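Long-range contacts in GTPase activator-like protein (Chaetomium thermophilum, PDB 6SSH), which probably stimulates GTP hydrolysis by a small GTPase through its TSC2-type Rap/Ran-GAP domain, the part represented by this chain: residues K4-I8 and I99-F103; I10-T15 and S111-F115; E17-N23 and P90-K96. One frame throughout, in Å; residues are numbered along the deposited sequence. Where two conformers were deposited one is given.

In the fold
All three contacts are built outward from strand 2-10. Contact 1 sits on the strand, where the end of helix 93-99 and the loop after it pack against it; that loop resembles the asparagine-thumb region of Rap-GAPs. Contact 2 joins the turn beyond the strand's end to the loop after strand 104-109, and contact 3 sets helix 17-21 against the start of helix 93-99. Contacts 1 and 3, about 13 Å apart between centres, meet where Ile8 CG2 packs 3.5 Å from Ile20 CG2. Contact 2 also holds two ethanediol molecules, probably from crystallisation. It lies about 15 Å from contact 3 and 19 Å from contact 1, centre to centre; Asn23 ND2 gives Gln14 OE1 a probable 2.9 Å hydrogen bond.

Contact 1: residues K4-I8 and I99-F103; sequences KVGVI and IGNDF
Ile99 and Ile8 reach toward each other tip to tip, their CD1 methyls 3.9 Å apart, and this is the close, oily half of the contact. The other branch of Ile99, CG2, lies 4.0 Å from the CA of Gly6. Glycine suits this position on the strand because it has no side chain, and the methyl can settle almost directly on the backbone. Ile99 CG1 is turned between its backbone N and carbonyl carbon (chi1 66°), leaving CG2 for the glycine while CD1 goes to Ile8. Ile99 also starts a type I turn, closed by Asp102 N donating to Ile99 O; the same oxygen accepts from the amides of Asn105 and Asn125.

Toward Lys4 the packing gives way to polar atoms and water. The lysine chain crosses Asp102 obliquely, CG passing 3.4 Å from OD1. A bend at the last torsion (chi4 72°) then turns NZ back into a 3.1 Å salt bridge with Asp102 OD1, met nearly along its C-O axis. A water joins the same NZ to Phe103 N. Lys4 was deposited in two conformers, so this grip may be intermittent. The other oxygen, Asp102 OD2, is held by His77 ND1, so the carboxylate links Lys4 of strand 2-10 to His77 of neighbouring strand 73-78.

Gly6 pairs through its backbone with Val104 and Ile106, placing strand 104-109 beside strand 2-10. Strand 73-78, helix 93-99 and strand 104-109 thus form a beta-alpha-beta crossover spanning strand 2-10, and the Ile99-Asp102 turn, with Asn101, resembles the region that carries the asparagine thumb in Rap-GAPs.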
ATOM      1  N   LYS A   4      -0.996  -6.578   8.322  1.00 12.16           N
ATOM      2  CA  LYS A   4      -0.641  -6.694   6.921  0.55 10.97           C
ATOM      3  C   LYS A   4      -1.364  -5.621   6.123  1.00 12.74           C
ATOM      4  O   LYS A   4      -2.610  -5.459   6.235  1.00 15.47           O
ATOM      5  CB  LYS A   4      -0.885  -8.134   6.388  0.55 11.93           C
ATOM      6  CG  LYS A   4      -2.315  -8.662   6.501  0.55 11.92           C
ATOM      7  CD  LYS A   4      -2.365 -10.179   6.191  0.55 13.25           C
ATOM      8  CE  LYS A   4      -3.732 -10.782   6.411  0.55 15.77           C
ATOM      9  NZ  LYS A   4      -4.686 -10.365   5.367  0.55 17.71           N
ATOM     10  N   VAL A   5      -0.610  -4.883   5.324  1.00 10.60           N
ATOM     11  CA  VAL A   5      -1.126  -3.748   4.636  1.00  9.38           C
ATOM     12  C   VAL A   5      -0.633  -3.737   3.191  1.00  9.00           C
ATOM     13  O   VAL A   5       0.570  -3.817   2.952  1.00  9.71           O
ATOM     14  CB  VAL A   5      -0.711  -2.456   5.364  1.00 10.64           C
ATOM     15  CG1 VAL A   5      -1.153  -1.227   4.604  1.00 10.67           C
ATOM     16  CG2 VAL A   5      -1.256  -2.377   6.807  1.00 12.29           C
ATOM     17  N   GLY A   6      -1.524  -3.612   2.228  1.00  8.92           N
ATOM     18  CA  GLY A   6      -1.108  -3.563   0.851  1.00  9.11           C
ATOM     19  C   GLY A   6      -0.521  -2.242   0.441  1.00  8.69           C
ATOM     20  O   GLY A   6      -0.821  -1.179   1.090  1.00  9.23           O
ATOM     21  N   VAL A   7       0.310  -2.206  -0.575  1.00  8.52           N
ATOM     22  CA  VAL A   7       0.817  -0.986  -1.151  1.00  8.81           C
ATOM     23  C   VAL A   7       0.790  -1.175  -2.639  1.00 10.02           C
ATOM     24  O   VAL A   7       1.447  -2.102  -3.178  1.00  9.55           O
ATOM     25  CB  VAL A   7       2.260  -0.631  -0.737  1.00  9.22           C
ATOM     26  CG1 VAL A   7       2.649   0.702  -1.334  1.00 11.47           C
ATOM     27  CG2 VAL A   7       2.405  -0.637   0.787  1.00 10.51           C
ATOM     28  N   ILE A   8       0.027  -0.345  -3.317  1.00  9.94           N
ATOM     29  CA  ILE A   8      -0.275  -0.511  -4.744  1.00  9.34           C
ATOM     30  C   ILE A   8       0.056   0.726  -5.545  1.00 11.61           C
ATOM     31  O   ILE A   8      -0.534   1.796  -5.272  1.00 11.72           O
ATOM     32  CB  ILE A   8      -1.760  -0.811  -4.960  1.00 10.21           C
ATOM     33  CG1 ILE A   8      -2.232  -2.006  -4.105  1.00 11.82           C
ATOM     34  CG2 ILE A   8      -2.033  -1.067  -6.442  1.00 13.05           C
ATOM     35  CD1 ILE A   8      -3.752  -2.114  -3.962  1.00 15.03           C
ATOM     36  N   ILE A  99      -3.562  -8.384  -1.634  1.00  9.83           N
ATOM     37  CA  ILE A  99      -4.277  -7.113  -1.416  1.00 10.63           C
ATOM     38  C   ILE A  99      -5.773  -7.332  -1.308  1.00 10.15           C
ATOM     39  O   ILE A  99      -6.415  -6.590  -0.535  1.00 10.79           O
ATOM     40  CB  ILE A  99      -3.867  -6.034  -2.435  1.00 15.31           C
ATOM     41  CG1 ILE A  99      -4.314  -6.476  -3.806  1.00 20.54           C
ATOM     42  CG2 ILE A  99      -2.335  -5.730  -2.305  1.00 13.47           C
ATOM     43  CD1 ILE A  99      -5.385  -5.653  -4.331  1.00 30.35           C
ATOM     44  N   GLY A 100      -6.346  -8.333  -1.922  1.00 10.05           N
ATOM     45  CA  GLY A 100      -7.775  -8.590  -1.810  1.00  9.89           C
ATOM     46  C   GLY A 100      -8.178  -9.136  -0.474  1.00 10.85           C
ATOM     47  O   GLY A 100      -9.355  -9.079  -0.109  1.00 14.89           O
ATOM     48  N   ASN A 101      -7.206  -9.606   0.311  1.00 11.18           N
ATOM     49  CA  ASN A 101      -7.456 -10.130   1.654  1.00 12.28           C
ATOM     50  C   ASN A 101      -6.930  -9.197   2.743  1.00 13.07           C
ATOM     51  O   ASN A 101      -6.925  -9.598   3.895  1.00 13.82           O
ATOM     52  CB  ASN A 101      -6.892 -11.547   1.774  1.00 13.92           C
ATOM     53  CG  ASN A 101      -7.793 -12.524   1.096  1.00 14.71           C
ATOM     54  OD1 ASN A 101      -8.937 -12.757   1.498  1.00 17.18           O
ATOM     55  ND2 ASN A 101      -7.306 -13.062  -0.022  1.00 14.56           N
ATOM     56  N   ASP A 102      -6.475  -8.006   2.345  1.00 11.21           N
ATOM     57  CA  ASP A 102      -5.993  -6.997   3.304  1.00 10.80           C
ATOM     58  C   ASP A 102      -7.083  -5.994   3.531  1.00 12.70           C
ATOM     59  O   ASP A 102      -7.614  -5.380   2.608  1.00 13.22           O
ATOM     60  CB  ASP A 102      -4.786  -6.322   2.736  1.00 11.23           C
ATOM     61  CG  ASP A 102      -3.542  -7.225   2.668  1.00  9.97           C
ATOM     62  OD1 ASP A 102      -3.501  -8.231   3.385  1.00 11.25           O
ATOM     63  OD2 ASP A 102      -2.610  -6.838   1.918  1.00 10.86           O
ATOM     64  N   PHE A 103      -7.402  -5.768   4.798  1.00 12.45           N
ATOM     65  CA  PHE A 103      -8.444  -4.800   5.140  1.00 12.96           C
ATOM     66  C   PHE A 103      -8.029  -3.404   4.669  1.00 10.71           C
ATOM     67  O   PHE A 103      -8.881  -2.598   4.280  1.00 11.73           O
ATOM     68  CB  PHE A 103      -8.719  -4.817   6.651  1.00 14.33           C
ATOM     69  CG  PHE A 103      -9.347  -6.102   7.174  1.00 15.78           C
ATOM     70  CD1 PHE A 103     -10.265  -6.823   6.430  1.00 24.10           C
ATOM     71  CD2 PHE A 103      -9.007  -6.559   8.457  1.00 17.67           C
ATOM     72  CE1 PHE A 103     -10.851  -8.012   6.970  1.00 28.29           C
ATOM     73  CE2 PHE A 103      -9.608  -7.687   9.017  1.00 19.15           C
ATOM     74  CZ  PHE A 103     -10.500  -8.433   8.254  1.00 26.35           C
TER
HETATM   75  O   HOH W   1      -5.651  -7.727   6.620  1.00 27.22           O

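Contact 2: residues I10-T15 and S111-F115; sequences IKEGQT and SGKPF. With EDO (1,2-ethanediol), chain D; EDO (1,2-ethanediol), chain G.
Ile10 and Phe115 cross at about a right angle, the CD1 methyl of the isoleucine ending 3.8 Å from Phe115 CD1 in an oblique approach to the ring. With Phe115 CG turned anti to the backbone N (chi1 178°), the ring swings back toward Ile10, and Tyr128 meets it edge-to-face. An apolar pair fits here, since Val107 lies against both residues. The second branch of Ile10, CG2, runs up to Ser111 CB at 3.7 Å, so one isoleucine touches both Ser111 and Phe115.

Further out, Lys113 runs past Thr15, its CD 3.6 Å from the threonine CG2 methyl: the lysine contributes its aliphatic part here. Between these two pairs sits Ser111. Its hydroxyl is folded back between backbone N and carbonyl carbon, where OG accepts from Lys113 N at 2.9 Å, an ST turn, and is also bonded to Asn109 OD1.

The backbones are joined by one hydrogen bond, Gly13 N to Ser111 O at 2.9 Å. It is almost straight at the hydrogen (175°), and the donor is tilted 23° from the carbonyl plane. Inside the first loop, Gln14 OE1 accepts from Lys11 N at 2.9 Å, the donor well above the amide carbonyl plane. Gln14 O receives a 2.7 Å bond from O1 of the chain D ethanediol, probably a solvent molecule from crystallisation.

Gly13 takes the third position of the Lys11-Gln14 turn with a positive phi, a conformation that glycine adopts readily. The arrangement is that of a type II turn docked on an ST turn, joining loops that leave two neighbouring parallel strands.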
ATOM      1  N   ILE A  10      -0.187   2.892  -8.906  1.00 11.42           N
ATOM      2  CA  ILE A  10      -0.977   3.093 -10.123  1.00 13.65           C
ATOM      3  C   ILE A  10      -0.237   4.022 -11.071  1.00 14.68           C
ATOM      4  O   ILE A  10       0.058   5.161 -10.696  1.00 15.83           O
ATOM      5  CB  ILE A  10      -2.375   3.626  -9.841  1.00 13.29           C
ATOM      6  CG1 ILE A  10      -3.071   2.805  -8.760  1.00 12.30           C
ATOM      7  CG2 ILE A  10      -3.136   3.680 -11.141  1.00 13.52           C
ATOM      8  CD1 ILE A  10      -4.477   3.276  -8.440  1.00 12.94           C
ATOM      9  N   LYS A  11       0.091   3.543 -12.266  1.00 14.08           N
ATOM     10  CA  LYS A  11       0.848   4.294 -13.255  1.00 15.61           C
ATOM     11  C   LYS A  11      -0.076   5.225 -14.037  1.00 18.32           C
ATOM     12  O   LYS A  11      -1.267   4.975 -14.160  1.00 16.95           O
ATOM     13  CB  LYS A  11       1.585   3.305 -14.194  1.00 17.51           C
ATOM     14  CG  LYS A  11       2.629   3.890 -15.123  1.00 21.71           C
ATOM     15  CD  LYS A  11       3.392   2.755 -15.896  1.00 32.86           C
ATOM     16  CE  LYS A  11       2.487   1.613 -16.347  1.00 41.22           C
ATOM     17  NZ  LYS A  11       3.027   0.898 -17.554  1.00 46.30           N
ATOM     18  N   GLU A  12       0.510   6.245 -14.653  1.00 19.42           N
ATOM     19  CA  GLU A  12      -0.225   7.184 -15.473  1.00 21.67           C
ATOM     20  C   GLU A  12      -1.167   6.505 -16.463  1.00 18.60           C
ATOM     21  O   GLU A  12      -0.740   5.587 -17.187  1.00 20.51           O
ATOM     22  CB  GLU A  12       0.769   8.039 -16.255  1.00 27.52           C
ATOM     23  CG  GLU A  12       0.094   9.142 -17.084  1.00 36.36           C
ATOM     24  CD  GLU A  12       1.078  10.198 -17.546  1.00 44.66           C
ATOM     25  OE1 GLU A  12       1.947   9.866 -18.376  1.00 45.60           O
ATOM     26  OE2 GLU A  12       0.967  11.351 -17.074  1.00 50.88           O
ATOM     27  N   GLY A  13      -2.439   6.908 -16.484  1.00 19.23           N
ATOM     28  CA  GLY A  13      -3.391   6.377 -17.427  1.00 21.50           C
ATOM     29  C   GLY A  13      -4.144   5.126 -17.010  1.00 19.03           C
ATOM     30  O   GLY A  13      -5.108   4.760 -17.647  1.00 22.40           O
ATOM     31  N   GLN A  14      -3.677   4.414 -15.983  1.00 17.03           N
ATOM     32  CA  GLN A  14      -4.304   3.151 -15.618  1.00 17.71           C
ATOM     33  C   GLN A  14      -5.586   3.323 -14.847  1.00 18.09           C
ATOM     34  O   GLN A  14      -5.729   4.312 -14.084  1.00 20.01           O
ATOM     35  CB  GLN A  14      -3.338   2.302 -14.761  1.00 16.25           C
ATOM     36  CG  GLN A  14      -2.091   1.879 -15.505  1.00 16.21           C
ATOM     37  CD  GLN A  14      -1.157   1.026 -14.672  1.00 16.09           C
ATOM     38  OE1 GLN A  14      -1.041   1.134 -13.445  1.00 14.03           O
ATOM     39  NE2 GLN A  14      -0.537   0.083 -15.361  1.00 16.85           N
ATOM     40  N   THR A  15      -6.533   2.416 -15.092  1.00 17.98           N
ATOM     41  CA  THR A  15      -7.860   2.487 -14.529  1.00 19.15           C
ATOM     42  C   THR A  15      -8.349   1.178 -13.956  1.00 19.86           C
ATOM     43  O   THR A  15      -9.277   1.188 -13.158  1.00 24.51           O
ATOM     44  CB  THR A  15      -8.892   2.966 -15.579  1.00 24.03           C
ATOM     45  OG1 THR A  15      -8.903   2.068 -16.663  1.00 25.58           O
ATOM     46  CG2 THR A  15      -8.559   4.381 -16.077  1.00 25.04           C
ATOM     47  N   SER A 111      -2.073   7.907 -11.506  1.00 15.27           N
ATOM     48  CA  SER A 111      -2.827   7.718 -12.738  1.00 17.42           C
ATOM     49  C   SER A 111      -3.173   8.990 -13.478  1.00 20.15           C
ATOM     50  O   SER A 111      -3.445   8.933 -14.650  1.00 20.25           O
ATOM     51  CB  SER A 111      -4.146   7.009 -12.480  1.00 17.26           C
ATOM     52  OG  SER A 111      -5.071   7.825 -11.806  1.00 18.81           O
ATOM     53  N   GLY A 112      -3.240  10.099 -12.752  1.00 18.92           N
ATOM     54  CA  GLY A 112      -3.722  11.372 -13.308  1.00 18.94           C
ATOM     55  C   GLY A 112      -5.228  11.483 -13.253  1.00 20.18           C
ATOM     56  O   GLY A 112      -5.801  12.471 -13.757  1.00 24.34           O
ATOM     57  N   LYS A 113      -5.886  10.509 -12.659  1.00 22.66           N
ATOM     58  CA  LYS A 113      -7.336  10.414 -12.555  1.00 24.31           C
ATOM     59  C   LYS A 113      -7.721  10.256 -11.092  1.00 27.28           C
ATOM     60  O   LYS A 113      -6.917   9.806 -10.257  1.00 24.00           O
ATOM     61  CB  LYS A 113      -7.847   9.218 -13.362  1.00 27.47           C
ATOM     62  CG  LYS A 113      -7.387   9.202 -14.830  1.00 28.98           C
ATOM     63  CD  LYS A 113      -7.764   7.896 -15.542  1.00 32.70           C
ATOM     64  CE  LYS A 113      -7.306   7.873 -17.009  1.00 39.04           C
ATOM     65  NZ  LYS A 113      -8.053   8.848 -17.857  1.00 48.11           N
ATOM     66  N   PRO A 114      -8.960  10.560 -10.748  1.00 27.07           N
ATOM     67  CA  PRO A 114      -9.384  10.331  -9.369  1.00 26.02           C
ATOM     68  C   PRO A 114      -9.431   8.837  -9.088  1.00 21.67           C
ATOM     69  O   PRO A 114      -9.850   8.029  -9.929  1.00 23.49           O
ATOM     70  CB  PRO A 114     -10.803  10.914  -9.336  1.00 31.05           C
ATOM     71  CG  PRO A 114     -10.820  11.872 -10.429  1.00 33.69           C
ATOM     72  CD  PRO A 114      -9.993  11.279 -11.525  1.00 31.56           C
ATOM     73  N   PHE A 115      -8.994   8.467  -7.892  1.00 23.24           N
ATOM     74  CA  PHE A 115      -9.030   7.044  -7.552  1.00 19.03           C
ATOM     75  C   PHE A 115     -10.447   6.559  -7.344  1.00 20.59           C
ATOM     76  O   PHE A 115     -11.205   7.190  -6.579  1.00 23.49           O
ATOM     77  CB  PHE A 115      -8.231   6.786  -6.271  1.00 21.25           C
ATOM     78  CG  PHE A 115      -8.272   5.342  -5.843  1.00 19.95           C
ATOM     79  CD1 PHE A 115      -7.633   4.345  -6.578  1.00 20.00           C
ATOM     80  CD2 PHE A 115      -9.001   4.945  -4.740  1.00 19.63           C
ATOM     81  CE1 PHE A 115      -7.717   3.006  -6.213  1.00 20.34           C
ATOM     82  CE2 PHE A 115      -9.059   3.608  -4.392  1.00 18.99           C
ATOM     83  CZ  PHE A 115      -8.433   2.659  -5.128  1.00 18.14           C
TER
HETATM   84  C1  EDO D 303      -7.503   5.371 -11.258  1.00 27.42           C
HETATM   85  O1  EDO D 303      -7.763   5.468 -12.651  1.00 33.38           O
HETATM   86  C2  EDO D 303      -8.038   4.030 -10.831  1.00 26.76           C
HETATM   87  O2  EDO D 303      -8.815   4.177  -9.664  1.00 28.11           O
HETATM   88  C1  EDO G 306      -6.701   1.401 -19.168  1.00 55.01           C
HETATM   89  O1  EDO G 306      -6.451   2.742 -19.633  1.00 59.50           O
HETATM   90  C2  EDO G 306      -7.283   0.441 -20.216  1.00 55.33           C
HETATM   91  O2  EDO G 306      -6.283  -0.105 -21.092  1.00 54.35           O

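Contact 3: residues E17-N23 and P90-K96; sequences ETEILAN and PQCIMKK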
ATOM      1  N   GLU A  17      -7.868  -2.899 -12.324  1.00 15.10           N
ATOM      2  CA  GLU A  17      -7.056  -3.702 -11.410  1.00 15.44           C
ATOM      3  C   GLU A  17      -5.974  -4.513 -12.104  1.00 13.65           C
ATOM      4  O   GLU A  17      -4.850  -4.555 -11.602  1.00 14.03           O
ATOM      5  CB  GLU A  17      -8.006  -4.643 -10.694  1.00 20.71           C
ATOM      6  CG  GLU A  17      -7.514  -5.893 -10.067  1.00 29.95           C
ATOM      7  CD  GLU A  17      -8.719  -6.473  -9.283  1.00 26.60           C
ATOM      8  OE1 GLU A  17      -9.761  -6.899  -9.855  1.00 33.75           O
ATOM      9  OE2 GLU A  17      -8.633  -6.308  -8.126  1.00 27.11           O
ATOM     10  N   THR A  18      -6.284  -5.227 -13.168  1.00 15.25           N
ATOM     11  CA  THR A  18      -5.353  -6.197 -13.712  0.70 14.77           C
ATOM     12  C   THR A  18      -4.090  -5.507 -14.211  1.00 14.47           C
ATOM     13  O   THR A  18      -2.977  -5.910 -13.898  1.00 16.91           O
ATOM     14  CB  THR A  18      -6.060  -7.051 -14.788  0.70 20.33           C
ATOM     15  OG1 THR A  18      -7.293  -7.535 -14.231  0.70 21.93           O
ATOM     16  CG2 THR A  18      -5.217  -8.224 -15.201  0.70 25.47           C
ATOM     17  N   GLU A  19      -4.252  -4.424 -14.963  1.00 14.47           N
ATOM     18  CA  GLU A  19      -3.073  -3.716 -15.450  1.00 14.93           C
ATOM     19  C   GLU A  19      -2.249  -3.063 -14.329  1.00 14.26           C
ATOM     20  O   GLU A  19      -0.996  -2.943 -14.379  1.00 15.49           O
ATOM     21  CB  GLU A  19      -3.482  -2.710 -16.521  1.00 15.32           C
ATOM     22  CG  GLU A  19      -4.307  -1.545 -15.956  1.00 14.71           C
ATOM     23  CD  GLU A  19      -4.862  -0.596 -17.013  1.00 20.23           C
ATOM     24  OE1 GLU A  19      -4.349  -0.622 -18.169  1.00 23.36           O
ATOM     25  OE2 GLU A  19      -5.792   0.168 -16.635  1.00 20.16           O
ATOM     26  N   ILE A  20      -2.941  -2.593 -13.294  1.00 13.11           N
ATOM     27  CA  ILE A  20      -2.238  -1.997 -12.150  1.00 11.32           C
ATOM     28  C   ILE A  20      -1.391  -3.041 -11.389  1.00 12.00           C
ATOM     29  O   ILE A  20      -0.239  -2.823 -11.045  1.00 12.00           O
ATOM     30  CB  ILE A  20      -3.294  -1.337 -11.194  1.00 13.75           C
ATOM     31  CG1 ILE A  20      -3.934  -0.088 -11.850  1.00 13.84           C
ATOM     32  CG2 ILE A  20      -2.674  -0.978  -9.842  1.00 12.04           C
ATOM     33  CD1 ILE A  20      -5.202   0.338 -11.143  1.00 15.28           C
ATOM     34  N   LEU A  21      -1.976  -4.224 -11.192  1.00 12.01           N
ATOM     35  CA  LEU A  21      -1.252  -5.254 -10.451  1.00 10.74           C
ATOM     36  C   LEU A  21      -0.037  -5.690 -11.245  1.00 12.74           C
ATOM     37  O   LEU A  21       0.941  -6.117 -10.627  1.00 12.15           O
ATOM     38  CB  LEU A  21      -2.178  -6.436 -10.179  1.00 11.92           C
ATOM     39  CG  LEU A  21      -3.322  -6.183  -9.171  1.00 12.05           C
ATOM     40  CD1 LEU A  21      -4.227  -7.422  -9.094  1.00 14.04           C
ATOM     41  CD2 LEU A  21      -2.805  -5.812  -7.793  1.00 13.80           C
ATOM     42  N   ALA A  22      -0.069  -5.620 -12.540  1.00 11.81           N
ATOM     43  CA  ALA A  22       1.066  -6.046 -13.359  1.00 11.15           C
ATOM     44  C   ALA A  22       2.309  -5.176 -13.145  1.00 11.99           C
ATOM     45  O   ALA A  22       3.412  -5.579 -13.512  1.00 12.81           O
ATOM     46  CB  ALA A  22       0.689  -6.086 -14.816  1.00 12.56           C
ATOM     47  N   ASN A  23       2.164  -3.954 -12.634  1.00 10.79           N
ATOM     48  CA  ASN A  23       3.305  -3.077 -12.491  1.00 11.56           C
ATOM     49  C   ASN A  23       4.384  -3.700 -11.620  1.00 11.00           C
ATOM     50  O   ASN A  23       4.084  -4.336 -10.618  1.00 12.16           O
ATOM     51  CB  ASN A  23       2.897  -1.734 -11.863  1.00 10.62           C
ATOM     52  CG  ASN A  23       1.911  -0.970 -12.702  1.00 12.77           C
ATOM     53  OD1 ASN A  23       1.877  -1.066 -13.917  1.00 14.18           O
ATOM     54  ND2 ASN A  23       1.128  -0.121 -12.060  1.00 11.84           N
ATOM     55  N   PRO A  90      -1.951 -14.220 -16.016  1.00 11.43           N
ATOM     56  CA  PRO A  90      -2.394 -12.972 -16.685  1.00 11.80           C
ATOM     57  C   PRO A  90      -3.260 -12.071 -15.804  1.00 12.71           C
ATOM     58  O   PRO A  90      -3.232 -10.854 -16.013  1.00 12.97           O
ATOM     59  CB  PRO A  90      -3.231 -13.480 -17.869  1.00 13.31           C
ATOM     60  CG  PRO A  90      -3.615 -14.920 -17.487  1.00 14.54           C
ATOM     61  CD  PRO A  90      -2.396 -15.412 -16.754  1.00 12.22           C
ATOM     62  N   GLN A  91      -4.029 -12.608 -14.874  1.00 11.99           N
ATOM     63  CA  GLN A  91      -4.874 -11.811 -13.997  0.54 12.94           C
ATOM     64  C   GLN A  91      -4.158 -11.373 -12.721  1.00 11.80           C
ATOM     65  O   GLN A  91      -4.733 -10.659 -11.874  1.00 12.26           O
ATOM     66  CB  GLN A  91      -6.148 -12.557 -13.630  0.54 14.47           C
ATOM     67  CG  GLN A  91      -7.081 -12.782 -14.796  0.54 20.41           C
ATOM     68  CD  GLN A  91      -7.717 -11.511 -15.278  0.54 26.24           C
ATOM     69  OE1 GLN A  91      -8.459 -10.863 -14.542  0.54 34.39           O
ATOM     70  NE2 GLN A  91      -7.437 -11.142 -16.511  0.54 31.70           N
ATOM     71  N   CYS A  92      -2.889 -11.721 -12.586  1.00 10.59           N
ATOM     72  CA  CYS A  92      -2.094 -11.415 -11.386  1.00  9.82           C
ATOM     73  C   CYS A  92      -2.786 -11.894 -10.135  1.00 10.98           C
ATOM     74  O   CYS A  92      -2.815 -11.162  -9.115  1.00 10.11           O
ATOM     75  CB  CYS A  92      -1.754  -9.928 -11.301  1.00 10.07           C
ATOM     76  SG  CYS A  92      -0.856  -9.286 -12.748  1.00 12.17           S
ATOM     77  N   ILE A  93      -3.389 -13.072 -10.174  1.00 10.07           N
ATOM     78  CA  ILE A  93      -4.090 -13.584  -8.996  1.00 11.09           C
ATOM     79  C   ILE A  93      -3.100 -13.780  -7.854  1.00  9.59           C
ATOM     80  O   ILE A  93      -3.514 -13.700  -6.677  1.00 10.12           O
ATOM     81  CB  ILE A  93      -4.889 -14.878  -9.255  1.00 13.20           C
ATOM     82  CG1 ILE A  93      -3.983 -16.051  -9.457  1.00 14.76           C
ATOM     83  CG2 ILE A  93      -5.880 -14.658 -10.408  1.00 14.74           C
ATOM     84  CD1 ILE A  93      -4.775 -17.368  -9.639  1.00 18.80           C
ATOM     85  N   MET A  94      -1.830 -14.056  -8.110  1.00  9.85           N
ATOM     86  CA  MET A  94      -0.888 -14.235  -7.022  0.68 10.61           C
ATOM     87  C   MET A  94      -0.656 -12.910  -6.256  1.00 10.09           C
ATOM     88  O   MET A  94      -0.316 -12.940  -5.082  1.00 10.61           O
ATOM     89  CB  MET A  94       0.388 -14.906  -7.492  0.68 10.42           C
ATOM     90  CG  MET A  94       0.197 -16.306  -8.025  0.68 12.02           C
ATOM     91  SD  MET A  94      -0.509 -17.398  -6.785  0.68 11.43           S
ATOM     92  CE  MET A  94      -0.397 -18.871  -7.685  0.68 12.44           C
ATOM     93  N   LYS A  95      -0.836 -11.763  -6.921  1.00  8.65           N
ATOM     94  CA  LYS A  95      -0.771 -10.469  -6.210  1.00  8.56           C
ATOM     95  C   LYS A  95      -2.114 -10.147  -5.593  1.00  9.22           C
ATOM     96  O   LYS A  95      -2.159  -9.673  -4.441  1.00 10.42           O
ATOM     97  CB  LYS A  95      -0.390  -9.360  -7.155  1.00  8.62           C
ATOM     98  CG  LYS A  95       0.914  -9.628  -7.912  1.00  8.58           C
ATOM     99  CD  LYS A  95       1.502  -8.349  -8.489  1.00 10.11           C
ATOM    100  CE  LYS A  95       2.628  -8.599  -9.508  1.00  9.54           C
ATOM    101  NZ  LYS A  95       3.347  -7.358  -9.877  1.00 10.13           N
ATOM    102  N   LYS A  96      -3.212 -10.383  -6.280  1.00  9.15           N
ATOM    103  CA  LYS A  96      -4.558 -10.080  -5.780  0.66  9.68           C
ATOM    104  C   LYS A  96      -4.841 -10.804  -4.505  1.00  9.85           C
ATOM    105  O   LYS A  96      -5.587 -10.297  -3.628  1.00 11.48           O
ATOM    106  CB  LYS A  96      -5.635 -10.332  -6.843  0.66 10.98           C
ATOM    107  CG  LYS A  96      -7.045 -10.013  -6.527  0.66 12.47           C
ATOM    108  CD  LYS A  96      -7.276  -8.549  -6.170  0.66 15.74           C
ATOM    109  CE  LYS A  96      -8.683  -8.234  -5.684  0.66 16.21           C
ATOM    110  NZ  LYS A  96      -9.696  -8.364  -6.735  0.66 18.54           N
TER
HETATM  111  O   HOH W   2      -2.187  -7.967 -15.868  1.00 18.32           O
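This contact packs helix 17-21 against the N-terminal end of helix 93-99, with Leu21 and Glu17 meeting Cys92, Lys95 and Lys96. At its centre Leu21 CB packs 3.7 Å from Cys92 CB, and CD1 of the leucine touches Lys96 CB. Cys92 stands at the N-cap position; being small, it lets the two backbones come close, and its SG lies 4.1 Å from Ala22 CB.

Lys95, fully extended, runs past this patch and gives a 2.8 Å bond from NZ to Leu21 O, almost head-on to the carbonyl oxygen (C=O...N angle 165°). Thr79 O, Met82 O and Thr84 OG1 also bind its NZ, so the buried ammonium is well supplied with acceptors.

At the other side Lys96, bent at chi2 (59°), crosses Glu17 at about a right angle. In one of the two deposited conformers of Lys96, its NZ meets Glu17 OE2 at 2.7 Å, 40° above the carboxylate plane, and also bonds Pro121 O. A water donates to both Thr18 O and Pro90 O.

Helix 17-21 is thereby wedged between strand 2-10, where Ile20 packs on Ile8 and Ile10, and the first turn of helix 93-99.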